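Local coordinates for capsule biosynthesis protein CapD proenzyme (Bacillus anthracis, PDB 3G9K) that cleaves the poly-gamma-D-glutamate capsule, links it by an amide bond to meso-diaminopimelate in peptidoglycan, and degrades it to a released lower-molecular-weight form, at residues A[47-52]-A[118-123]; A[63-68]-A[180-185]; A[55-60]-A[129-134]. One frame throughout, in Å; residues are numbered along the deposited sequence.

Overall arrangement
Contacts 1 and 3 sample one helix pair, 44-58 with 120-133, at two levels, their centres about 14 Å apart. Residues 47-52 meet 118-123 and residues 55-60 meet 129-134, so the helices advance in the same sense. Contact 2 brings in helix 176-188 and the loop leading to strand 68-74; its centre lies about 11 Å from that of contact 3 and about 13 Å from that of contact 1. Leu182 packs on Val57, and Lys183 forms a salt bridge with Glu132. In sequence, all three first segments precede all three second ones. The three contacts thus join the paired helices, helix 176-188 and the turn before strand 68-74 in this chain, one of the two polypeptides made from the CapD precursor.

Contact 1. Residues A[47-52]-A[118-123]; sequences AAIVVS and LPMGEL
In this gamma-glutamyltransferase of the Ntn-hydrolase clan, helix 44-58 pairs with helix 120-133, packing through Ile49 and Val50 against Met120 and Leu123 of the latter's first turn. Close approach of the backbones is measured at Val50 and Leu123, whose CA atoms are 5.2 Å apart. The contact is apolar and mostly buried. Ile49 CG2 faces both residues of the other helix: it lies 4.0 Å from the SE of Met120, a selenomethionine, and equally 4.0 Å from CB of Leu123. A chi1 of -69° puts CG1 of Ile49 beside the backbone N and leaves CG2 anti to it; both branches meet Leu123, CD1 of Ile49 lying 4.1 Å from CD1 of the leucine. Met120 reaches the isoleucine through a chain bent at chi2 and chi3, meeting it at about a right angle. His112 of helix 104-115 touches both Ile49 and Met120, while Glu33 and Val37 of helix 28-39 lie against Val50. Val50 also crosses Leu123 nearly at a right angle, its CG2 3.7 Å from CD2. The same methyl sits 3.4 Å from the Leu123 carbonyl O, and a water donates to that oxygen at 2.8 Å while giving a weak bond to Val50 O, 3.3 Å away.

Contact 2. Residues A[63-68]-A[180-185]; sequences SGIGGG and RTLKKI
A type I beta turn, Gly64 to Gly67, lifts Ile65 at its second position toward helix 176-188, yet the backbones stay well apart, with 9.0 Å between CA of Ile65 and CA of Leu182. The evidence for the turn is a bond of 3.0 Å from Gly67 N to Gly64 O, with Ile65 and Gly66 both in the range of phi and psi expected for its middle positions. This glycine-rich loop leads from helix 44-58 into strand 68-74, which within this chain is an outermost strand of a four-stranded antiparallel sheet, in a protein of the Ntn-hydrolase clan. A single side chain bridges the gap. Ile65 has CG1 between the backbone N and the carbonyl carbon (chi1 60°), and with chi2 extended at 177° the ethyl branch runs straight out from the turn. Its terminal CD1 stops 3.7 Å from CG2 of Thr181, in an oblique approach, and 4.2 Å from CD2 of Leu182. The shorter branch takes part as well: Ile65 CG2 lies 4.1 Å from that same CD2 of Leu182. One turn of helix beyond Thr181, Ile185 joins more loosely.

All four touching residues are buried. Tyr53 of helix 44-58 packs on Ile65, Leu182 and Ile185, and Phe104 and Val105 of helix 104-115 also lie against Ile65. The second chain of the enzyme adds Phe33 beside Ile65, and Gly68 continues the sheet by an antiparallel ladder with one of its strands. The two branches of Thr181 meet different partners: CG2, anti to the backbone N, touches Ile65, and OG1 hydrogen-bonds to the carbonyl O of Ala31 of that second chain, with a weak bond to Asp177 O.

Contact 3. Residues A[55-60]-A[129-134]; sequences LGVVEL and NYAEKG
Tyr130, on the last turns of helix 120-133, lays its CB against two valines of the neighbouring helix 44-58, in a pair of helices of the gamma-glutamyltranspeptidase fold that run in the same general direction. That CB is 3.8 Å from CG1 of Val57 and 4.0 Å from CG1 of Val58, so it rests against both methyls. One bond further out, Tyr130 CG is also 4.0 Å from the Val58 methyl, and CD2 follows at 4.2 Å. The valine therefore touches the root and one flank of the ring, at an oblique inclination. On the other flank the carbonyl O of Gly134 lies at the ring edge, in plane, 3.7 Å from Tyr130 CD1. With chi1 of -68° CG stands anti to the carbonyl carbon, which carries the ring alongside Val58 CG1. At the tip, OH makes a weak hydrogen bond to Glu33 OE2 of helix 28-39, whose Leu29 also touches the side chain; Phe135 of the short strand that follows lies against both Tyr130 and Val58.

The helix ends at Gly134, whose positive phi (107°) departs from helical geometry; its N makes a weak bond to Tyr130 O. Helix 44-58 stops at the same level, Glu59 being the first residue to leave helical angles. Gln175 joins the two helices by a hydrogen bond from NE2 to Val57 O and a backbone bond with Ala131. With CG1 anti to the backbone N (chi1 171°), the Val57 methyl that meets Tyr130 also comes 3.7 Å from Ala131 N and 4.4 Å from Ala131 CB.

Contact 1. Residues A[47-52]-A[118-123]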
loop_
_atom_site.group_PDB
_atom_site.type_symbol
_atom_site.label_atom_id
_atom_site.label_comp_id
_atom_site.label_asym_id
_atom_site.label_seq_id
_atom_site.Cartn_x
_atom_site.Cartn_y
_atom_site.Cartn_z
ATOM N N ALA A 47 -12.102 -9.899 -6.345
ATOM C CA ALA A 47 -10.875 -9.600 -7.066
ATOM C C ALA A 47 -9.750 -9.114 -6.140
ATOM O O ALA A 47 -8.601 -9.427 -6.369
ATOM C CB ALA A 47 -11.132 -8.565 -8.168
ATOM N N ALA A 48 -10.078 -8.316 -5.134
ATOM C CA ALA A 48 -9.066 -7.788 -4.206
ATOM C C ALA A 48 -8.410 -8.919 -3.370
ATOM O O ALA A 48 -7.219 -8.890 -3.080
ATOM C CB ALA A 48 -9.716 -6.739 -3.257
ATOM N N ILE A 49 -9.192 -9.936 -3.028
ATOM C CA ILE A 49 -8.676 -11.070 -2.275
ATOM C C ILE A 49 -7.743 -11.860 -3.160
ATOM O O ILE A 49 -6.633 -12.273 -2.741
ATOM C CB ILE A 49 -9.815 -11.995 -1.760
ATOM C CG1 ILE A 49 -10.602 -11.271 -0.674
ATOM C CG2 ILE A 49 -9.240 -13.335 -1.311
ATOM C CD1 ILE A 49 -11.988 -11.883 -0.285
ATOM N N VAL A 50 -8.181 -12.084 -4.383
ATOM C CA VAL A 50 -7.340 -12.777 -5.378
ATOM C C VAL A 50 -6.018 -12.012 -5.610
ATOM O O VAL A 50 -4.935 -12.581 -5.560
ATOM C CB VAL A 50 -8.089 -12.915 -6.695
ATOM C CG1 VAL A 50 -7.162 -13.352 -7.757
ATOM C CG2 VAL A 50 -9.273 -13.910 -6.531
ATOM N N VAL A 51 -6.130 -10.728 -5.895
ATOM C CA VAL A 51 -4.992 -9.840 -6.088
ATOM C C VAL A 51 -4.078 -9.839 -4.866
ATOM O O VAL A 51 -2.865 -9.873 -5.014
ATOM C CB VAL A 51 -5.422 -8.387 -6.448
ATOM C CG1 VAL A 51 -4.233 -7.418 -6.364
ATOM C CG2 VAL A 51 -6.057 -8.313 -7.874
ATOM N N SER A 52 -4.648 -9.741 -3.670
ATOM C CA SER A 52 -3.785 -9.671 -2.450
ATOM C C SER A 52 -2.954 -10.930 -2.286
ATOM O O SER A 52 -1.737 -10.875 -2.092
ATOM C CB SER A 52 -4.582 -9.436 -1.196
ATOM O OG SER A 52 -5.162 -8.170 -1.247
ATOM N N LEU A 118 -17.927 -14.975 -3.965
ATOM C CA LEU A 118 -17.537 -16.324 -4.341
ATOM C C LEU A 118 -16.938 -17.037 -3.106
ATOM O O LEU A 118 -16.504 -16.384 -2.162
ATOM C CB LEU A 118 -16.543 -16.264 -5.492
ATOM C CG LEU A 118 -17.085 -15.753 -6.845
ATOM C CD1 LEU A 118 -15.979 -15.350 -7.849
ATOM C CD2 LEU A 118 -17.958 -16.842 -7.458
ATOM N N PRO A 119 -16.965 -18.383 -3.083
ATOM C CA PRO A 119 -16.289 -19.092 -1.992
ATOM C C PRO A 119 -14.784 -18.852 -1.982
ATOM O O PRO A 119 -14.172 -18.659 -3.039
ATOM C CB PRO A 119 -16.556 -20.568 -2.314
ATOM C CG PRO A 119 -16.887 -20.591 -3.744
ATOM C CD PRO A 119 -17.589 -19.310 -4.035
HETATM N N MSE A 120 -14.224 -18.909 -0.775
HETATM C CA MSE A 120 -12.817 -18.600 -0.577
HETATM C C MSE A 120 -11.884 -19.493 -1.384
HETATM O O MSE A 120 -10.926 -19.009 -1.990
HETATM C CB MSE A 120 -12.481 -18.666 0.912
HETATM C CG MSE A 120 -11.130 -18.112 1.229
HETATM SE SE MSE A 120 -11.077 -16.263 0.634
HETATM C CE MSE A 120 -10.745 -15.474 2.345
ATOM N N GLY A 121 -12.173 -20.782 -1.417
ATOM C CA GLY A 121 -11.284 -21.699 -2.069
ATOM C C GLY A 121 -10.893 -21.263 -3.455
ATOM O O GLY A 121 -9.758 -21.271 -3.816
ATOM N N GLU A 122 -11.877 -20.890 -4.231
ATOM C CA GLU A 122 -11.671 -20.434 -5.607
ATOM C C GLU A 122 -10.730 -19.231 -5.698
ATOM O O GLU A 122 -9.904 -19.127 -6.601
ATOM C CB GLU A 122 -12.987 -19.973 -6.251
ATOM C CG GLU A 122 -14.059 -20.976 -6.413
ATOM C CD GLU A 122 -15.330 -20.386 -7.053
ATOM O OE1 GLU A 122 -15.299 -19.249 -7.597
ATOM O OE2 GLU A 122 -16.362 -21.058 -7.021
ATOM N N LEU A 123 -10.913 -18.300 -4.781
ATOM C CA LEU A 123 -10.122 -17.079 -4.740
ATOM C C LEU A 123 -8.630 -17.263 -4.403
ATOM O O LEU A 123 -7.817 -16.457 -4.842
ATOM C CB LEU A 123 -10.781 -16.135 -3.767
ATOM C CG LEU A 123 -12.262 -15.815 -4.021
ATOM C CD1 LEU A 123 -12.786 -14.851 -2.939
ATOM C CD2 LEU A 123 -12.547 -15.214 -5.431
HETATM O O HOH W 1 -5.139 -15.884 -5.482
#

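Contact 2. Residues A[63-68]-A[180-185]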
loop_
_atom_site.group_PDB
_atom_site.type_symbol
_atom_site.label_atom_id
_atom_site.label_comp_id
_atom_site.label_asym_id
_atom_site.label_seq_id
_atom_site.Cartn_x
_atom_site.Cartn_y
_atom_site.Cartn_z
ATOM N N SER A 63 4.780 -7.722 0.247
ATOM C CA SER A 63 3.610 -8.017 1.047
ATOM C C SER A 63 3.466 -9.532 1.098
ATOM O O SER A 63 4.148 -10.248 0.349
ATOM C CB SER A 63 2.338 -7.402 0.457
ATOM O OG SER A 63 1.871 -8.104 -0.721
ATOM N N GLY A 64 2.559 -10.007 1.942
ATOM C CA GLY A 64 2.184 -11.418 1.917
ATOM C C GLY A 64 1.579 -11.951 3.194
ATOM O O GLY A 64 1.186 -11.196 4.093
ATOM N N ILE A 65 1.502 -13.278 3.297
ATOM C CA ILE A 65 0.744 -13.883 4.405
ATOM C C ILE A 65 1.462 -13.647 5.738
ATOM O O ILE A 65 0.839 -13.758 6.784
ATOM C CB ILE A 65 0.360 -15.379 4.197
ATOM C CG1 ILE A 65 1.588 -16.292 4.018
ATOM C CG2 ILE A 65 -0.509 -15.493 2.980
ATOM C CD1 ILE A 65 1.242 -17.753 3.881
ATOM N N GLY A 66 2.757 -13.322 5.673
ATOM C CA GLY A 66 3.567 -13.078 6.883
ATOM C C GLY A 66 3.409 -11.663 7.403
ATOM O O GLY A 66 4.003 -11.304 8.423
ATOM N N GLY A 67 2.652 -10.842 6.679
ATOM C CA GLY A 67 2.361 -9.445 7.051
ATOM C C GLY A 67 0.932 -9.012 7.413
ATOM O O GLY A 67 0.156 -9.750 8.076
ATOM N N GLY A 68 0.594 -7.794 6.980
ATOM C CA GLY A 68 -0.686 -7.187 7.278
ATOM C C GLY A 68 -1.036 -6.164 6.242
ATOM O O GLY A 68 -0.378 -6.079 5.226
ATOM N N ARG A 180 2.114 -25.428 -0.198
ATOM C CA ARG A 180 1.607 -26.246 0.892
ATOM C C ARG A 180 0.837 -25.423 1.901
ATOM O O ARG A 180 -0.293 -25.790 2.267
ATOM C CB ARG A 180 2.750 -26.989 1.585
ATOM C CG ARG A 180 2.281 -28.019 2.599
ATOM C CD ARG A 180 3.480 -28.812 3.149
ATOM N NE ARG A 180 4.290 -29.331 2.044
ATOM C CZ ARG A 180 5.543 -28.969 1.749
ATOM N NH1 ARG A 180 6.215 -28.087 2.475
ATOM N NH2 ARG A 180 6.139 -29.516 0.699
ATOM N N THR A 181 1.426 -24.308 2.355
ATOM C CA THR A 181 0.767 -23.454 3.326
ATOM C C THR A 181 -0.534 -22.915 2.771
ATOM O O THR A 181 -1.561 -22.929 3.454
ATOM C CB THR A 181 1.691 -22.293 3.805
ATOM O OG1 THR A 181 2.895 -22.857 4.358
ATOM C CG2 THR A 181 0.985 -21.320 4.876
ATOM N N LEU A 182 -0.477 -22.388 1.554
ATOM C CA LEU A 182 -1.669 -21.812 0.927
ATOM C C LEU A 182 -2.770 -22.907 0.728
ATOM O O LEU A 182 -3.941 -22.651 0.942
ATOM C CB LEU A 182 -1.308 -21.137 -0.400
ATOM C CG LEU A 182 -0.405 -19.907 -0.357
ATOM C CD1 LEU A 182 -0.147 -19.360 -1.731
ATOM C CD2 LEU A 182 -1.019 -18.751 0.533
ATOM N N LYS A 183 -2.379 -24.109 0.340
ATOM C CA LYS A 183 -3.351 -25.198 0.219
ATOM C C LYS A 183 -3.976 -25.543 1.570
ATOM O O LYS A 183 -5.172 -25.832 1.644
ATOM C CB LYS A 183 -2.689 -26.417 -0.443
ATOM C CG LYS A 183 -2.504 -26.203 -1.936
ATOM C CD LYS A 183 -1.561 -27.234 -2.562
ATOM C CE LYS A 183 -1.835 -27.383 -4.017
ATOM N NZ LYS A 183 -1.185 -28.630 -4.558
ATOM N N LYS A 184 -3.200 -25.440 2.667
ATOM C CA LYS A 184 -3.742 -25.692 4.015
ATOM C C LYS A 184 -4.768 -24.651 4.402
ATOM O O LYS A 184 -5.801 -24.963 4.968
ATOM C CB LYS A 184 -2.619 -25.713 5.071
ATOM C CG LYS A 184 -2.998 -26.486 6.367
ATOM C CD LYS A 184 -1.764 -26.673 7.242
ATOM C CE LYS A 184 -1.957 -27.676 8.375
ATOM N NZ LYS A 184 -2.892 -27.297 9.431
ATOM N N ILE A 185 -4.456 -23.402 4.110
ATOM C CA ILE A 185 -5.393 -22.303 4.321
ATOM C C ILE A 185 -6.641 -22.509 3.412
ATOM O O ILE A 185 -7.772 -22.245 3.827
ATOM C CB ILE A 185 -4.709 -20.957 4.000
ATOM C CG1 ILE A 185 -3.643 -20.613 5.032
ATOM C CG2 ILE A 185 -5.726 -19.830 3.870
ATOM C CD1 ILE A 185 -2.720 -19.482 4.614
#

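Contact 3. Residues A[55-60]-A[129-134]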
loop_
_atom_site.group_PDB
_atom_site.type_symbol
_atom_site.label_atom_id
_atom_site.label_comp_id
_atom_site.label_asym_id
_atom_site.label_seq_id
_atom_site.Cartn_x
_atom_site.Cartn_y
_atom_site.Cartn_z
ATOM N N LEU A 55 -0.089 -11.201 -5.144
ATOM C CA LEU A 55 0.963 -10.254 -4.807
ATOM C C LEU A 55 1.853 -10.864 -3.734
ATOM O O LEU A 55 3.086 -10.760 -3.826
ATOM C CB LEU A 55 0.380 -8.903 -4.372
ATOM C CG LEU A 55 -0.129 -8.020 -5.521
ATOM C CD1 LEU A 55 -0.881 -6.869 -4.904
ATOM C CD2 LEU A 55 0.999 -7.568 -6.448
ATOM N N GLY A 56 1.264 -11.565 -2.766
ATOM C CA GLY A 56 2.052 -12.258 -1.719
ATOM C C GLY A 56 2.943 -13.329 -2.296
ATOM O O GLY A 56 3.997 -13.708 -1.734
ATOM N N VAL A 57 2.540 -13.855 -3.442
ATOM C CA VAL A 57 3.359 -14.893 -4.098
ATOM C C VAL A 57 4.386 -14.312 -5.074
ATOM O O VAL A 57 5.567 -14.657 -5.047
ATOM C CB VAL A 57 2.452 -15.920 -4.822
ATOM C CG1 VAL A 57 3.298 -16.850 -5.661
ATOM C CG2 VAL A 57 1.620 -16.712 -3.809
ATOM N N VAL A 58 3.943 -13.435 -5.959
ATOM C CA VAL A 58 4.789 -12.978 -7.058
ATOM C C VAL A 58 5.529 -11.679 -6.738
ATOM O O VAL A 58 6.498 -11.311 -7.435
ATOM C CB VAL A 58 3.959 -12.822 -8.388
ATOM C CG1 VAL A 58 3.239 -14.144 -8.743
ATOM C CG2 VAL A 58 2.938 -11.659 -8.278
ATOM N N GLU A 59 5.043 -10.941 -5.746
ATOM C CA GLU A 59 5.689 -9.715 -5.318
ATOM C C GLU A 59 6.054 -9.837 -3.832
ATOM O O GLU A 59 5.804 -8.947 -3.045
ATOM C CB GLU A 59 4.781 -8.514 -5.543
ATOM C CG GLU A 59 5.570 -7.255 -5.550
ATOM C CD GLU A 59 4.698 -6.013 -5.572
ATOM O OE1 GLU A 59 3.697 -5.973 -4.823
ATOM O OE2 GLU A 59 5.030 -5.090 -6.341
ATOM N N LEU A 60 6.637 -10.981 -3.506
ATOM C CA LEU A 60 6.826 -11.484 -2.141
ATOM C C LEU A 60 7.692 -10.639 -1.226
ATOM O O LEU A 60 7.544 -10.696 0.016
ATOM C CB LEU A 60 7.373 -12.912 -2.235
ATOM C CG LEU A 60 8.764 -13.049 -2.868
ATOM C CD1 LEU A 60 9.789 -13.324 -1.705
ATOM C CD2 LEU A 60 8.835 -14.132 -3.933
ATOM N N ASN A 129 -1.487 -21.548 -7.716
ATOM C CA ASN A 129 -0.917 -21.999 -8.996
ATOM C C ASN A 129 0.473 -21.399 -9.265
ATOM O O ASN A 129 1.409 -22.087 -9.685
ATOM C CB ASN A 129 -1.865 -21.630 -10.159
ATOM C CG ASN A 129 -3.177 -22.440 -10.173
ATOM O OD1 ASN A 129 -4.147 -22.031 -10.847
ATOM N ND2 ASN A 129 -3.215 -23.566 -9.458
ATOM N N TYR A 130 0.620 -20.102 -8.997
ATOM C CA TYR A 130 1.924 -19.420 -9.105
ATOM C C TYR A 130 2.932 -19.916 -8.083
ATOM O O TYR A 130 4.103 -20.040 -8.410
ATOM C CB TYR A 130 1.787 -17.890 -9.011
ATOM C CG TYR A 130 1.074 -17.237 -10.179
ATOM C CD1 TYR A 130 1.539 -17.384 -11.491
ATOM C CD2 TYR A 130 -0.029 -16.426 -9.973
ATOM C CE1 TYR A 130 0.888 -16.777 -12.562
ATOM C CE2 TYR A 130 -0.673 -15.827 -11.020
ATOM C CZ TYR A 130 -0.219 -16.004 -12.317
ATOM O OH TYR A 130 -0.887 -15.396 -13.365
ATOM N N ALA A 131 2.479 -20.266 -6.880
ATOM C CA ALA A 131 3.363 -20.893 -5.875
ATOM C C ALA A 131 3.849 -22.271 -6.374
ATOM O O ALA A 131 5.024 -22.552 -6.363
ATOM C CB ALA A 131 2.650 -21.041 -4.535
ATOM N N GLU A 132 2.918 -23.085 -6.854
ATOM C CA GLU A 132 3.189 -24.481 -7.150
ATOM C C GLU A 132 3.843 -24.650 -8.504
ATOM O O GLU A 132 4.808 -25.410 -8.628
ATOM C CB GLU A 132 1.908 -25.303 -7.162
ATOM C CG GLU A 132 2.162 -26.788 -7.249
ATOM C CD GLU A 132 1.943 -27.493 -5.924
ATOM O OE1 GLU A 132 0.762 -27.541 -5.493
ATOM O OE2 GLU A 132 2.939 -28.009 -5.327
ATOM N N LYS A 133 3.292 -23.956 -9.509
ATOM C CA LYS A 133 3.790 -24.048 -10.877
ATOM C C LYS A 133 4.908 -23.057 -11.170
ATOM O O LYS A 133 5.722 -23.299 -12.048
ATOM C CB LYS A 133 2.651 -23.862 -11.881
ATOM C CG LYS A 133 1.441 -24.762 -11.660
ATOM C CD LYS A 133 1.741 -26.206 -11.863
ATOM C CE LYS A 133 0.470 -27.061 -11.800
ATOM N NZ LYS A 133 -0.459 -26.831 -12.975
ATOM N N GLY A 134 4.917 -21.914 -10.479
ATOM C CA GLY A 134 5.988 -20.946 -10.635
ATOM C C GLY A 134 5.548 -19.713 -11.396
ATOM O O GLY A 134 4.439 -19.653 -11.914
#